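Side-chain contact in pectinesterase inhibitor (Actinidia chinensis, PDB 1XG2), which inhibits pectin methylesterase and may take part in the regulation of fruit ripening: residues 125-128 against 129-133. Residues are numbered along the deposited sequence; the frame is centred on the assembly and turned at random. Where two conformers were deposited one is given.
Sequences IPTQ and LHQAD
At the N-terminal end of helix 127-149, Ile125, one residue before the N-cap Pro126, folds back over the first turn and meets Leu129, His130 and Asp133. The extended chain, with CG1 anti to the backbone N (chi1 -164°), lays CD1 across Leu129 at about a right angle, 3.9 Å from Leu129 CG. The same methyl reaches on to Asp133, whose side chain comes from the opposite direction and brings OD2 into van der Waals contact, 3.8 Å from Ile125 CD1. The other branch, Ile125 CG2, lies 3.9 Å from His130 CB. Pro126 O accepts the first i to i+4 bond of the helix, from His130 N at 3.0 Å, and a weak second one from Leu129 N. The bonds then continue residue by residue, Gln131 N to Thr127 O at 2.9 Å and Ala132 N to Gln128 O at 3.1 Å. This is the last helix of the four-helix bundle, and Leu129 is buried between Ile56 of helix 34-60 and Cys115 of helix 98-118. Shortened to an alanine, Ile125 would lose CG1, CG2 and CD1, which is likely to open a gap beside Leu129 and strip cover from His130 CB and Asp133 OD2. His130 ND1 is hydrogen-bonded to Glu116 OE2 and Asp133 OD1 to Tyr79 OH, while Asp133 OD2 lies close to the like-charged Glu116 OE1, which may favour protonation of one of the two carboxylates.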
loop_
_atom_site.group_PDB
_atom_site.type_symbol
_atom_site.label_atom_id
_atom_site.label_comp_id
_atom_site.label_asym_id
_atom_site.label_seq_id
_atom_site.Cartn_x
_atom_site.Cartn_y
_atom_site.Cartn_z
ATOM N N ILE B 125 -11.265 10.907 -17.428
ATOM C CA ILE B 125 -9.968 10.573 -17.975
ATOM C C ILE B 125 -10.027 10.604 -19.492
ATOM O O ILE B 125 -11.018 10.171 -20.073
ATOM C CB ILE B 125 -9.530 9.189 -17.469
ATOM C CG1 ILE B 125 -8.037 8.984 -17.708
ATOM C CG2 ILE B 125 -10.374 8.069 -18.093
ATOM C CD1 ILE B 125 -7.502 7.782 -16.998
ATOM N N PRO B 126 -8.984 11.116 -20.133
ATOM C CA PRO B 126 -8.856 10.982 -21.585
ATOM C C PRO B 126 -8.726 9.515 -21.974
ATOM O O PRO B 126 -8.017 8.759 -21.306
ATOM C CB PRO B 126 -7.577 11.748 -21.905
ATOM C CG PRO B 126 -7.321 12.589 -20.732
ATOM C CD PRO B 126 -7.863 11.868 -19.555
ATOM N N THR B 127 -9.442 9.119 -23.021
ATOM C CA THR B 127 -9.377 7.762 -23.547
ATOM C C THR B 127 -7.951 7.282 -23.762
ATOM O O THR B 127 -7.638 6.146 -23.427
ATOM C CB THR B 127 -10.157 7.669 -24.864
ATOM O OG1 THR B 127 -11.537 7.946 -24.600
ATOM C CG2 THR B 127 -10.167 6.235 -25.379
ATOM N N GLN B 128 -7.097 8.147 -24.309
ATOM C CA GLN B 128 -5.684 7.831 -24.553
ATOM C C GLN B 128 -4.980 7.329 -23.284
ATOM O O GLN B 128 -4.182 6.388 -23.320
ATOM C CB GLN B 128 -4.942 9.074 -25.059
ATOM C CG GLN B 128 -3.520 8.789 -25.514
ATOM C CD GLN B 128 -2.737 10.002 -26.011
ATOM O OE1 GLN B 128 -1.770 9.822 -26.750
ATOM N NE2 GLN B 128 -3.112 11.210 -25.593
ATOM N N LEU B 129 -5.249 7.996 -22.172
ATOM C CA LEU B 129 -4.617 7.642 -20.905
ATOM C C LEU B 129 -5.265 6.389 -20.317
ATOM O O LEU B 129 -4.574 5.537 -19.765
ATOM C CB LEU B 129 -4.705 8.818 -19.939
ATOM C CG LEU B 129 -4.047 8.651 -18.572
ATOM C CD1 LEU B 129 -2.597 8.262 -18.719
ATOM C CD2 LEU B 129 -4.193 9.956 -17.794
ATOM N N HIS B 130 -6.587 6.282 -20.405
ATOM C CA HIS B 130 -7.267 5.072 -19.957
ATOM C C HIS B 130 -6.652 3.848 -20.658
ATOM O O HIS B 130 -6.314 2.866 -20.009
ATOM C CB HIS B 130 -8.784 5.171 -20.171
ATOM C CG HIS B 130 -9.519 3.902 -19.880
ATOM N ND1 HIS B 130 -9.378 3.218 -18.692
ATOM C CD2 HIS B 130 -10.394 3.184 -20.626
ATOM C CE1 HIS B 130 -10.139 2.138 -18.716
ATOM N NE2 HIS B 130 -10.766 2.093 -19.878
ATOM N N GLN B 131 -6.433 3.935 -21.969
ATOM C CA GLN B 131 -5.879 2.801 -22.709
ATOM C C GLN B 131 -4.442 2.506 -22.307
ATOM O O GLN B 131 -4.050 1.335 -22.200
ATOM C CB GLN B 131 -5.990 3.010 -24.223
ATOM C CG GLN B 131 -7.431 2.918 -24.749
ATOM C CD GLN B 131 -8.052 1.543 -24.553
ATOM O OE1 GLN B 131 -7.524 0.541 -25.041
ATOM N NE2 GLN B 131 -9.160 1.491 -23.827
ATOM N N ALA B 132 -3.666 3.559 -22.067
ATOM C CA ALA B 132 -2.263 3.424 -21.684
ATOM C C ALA B 132 -2.123 2.774 -20.298
ATOM O O ALA B 132 -1.222 1.971 -20.103
ATOM C CB ALA B 132 -1.556 4.798 -21.736
ATOM N N ASP B 133 -3.015 3.113 -19.356
ATOM C CA ASP B 133 -3.065 2.473 -18.035
ATOM C C ASP B 133 -3.355 0.975 -18.163
ATOM O O ASP B 133 -2.679 0.142 -17.555
ATOM C CB ASP B 133 -4.166 3.086 -17.146
ATOM C CG ASP B 133 -3.871 4.531 -16.706
ATOM O OD1 ASP B 133 -2.698 4.962 -16.726
ATOM O OD2 ASP B 133 -4.778 5.297 -16.304
#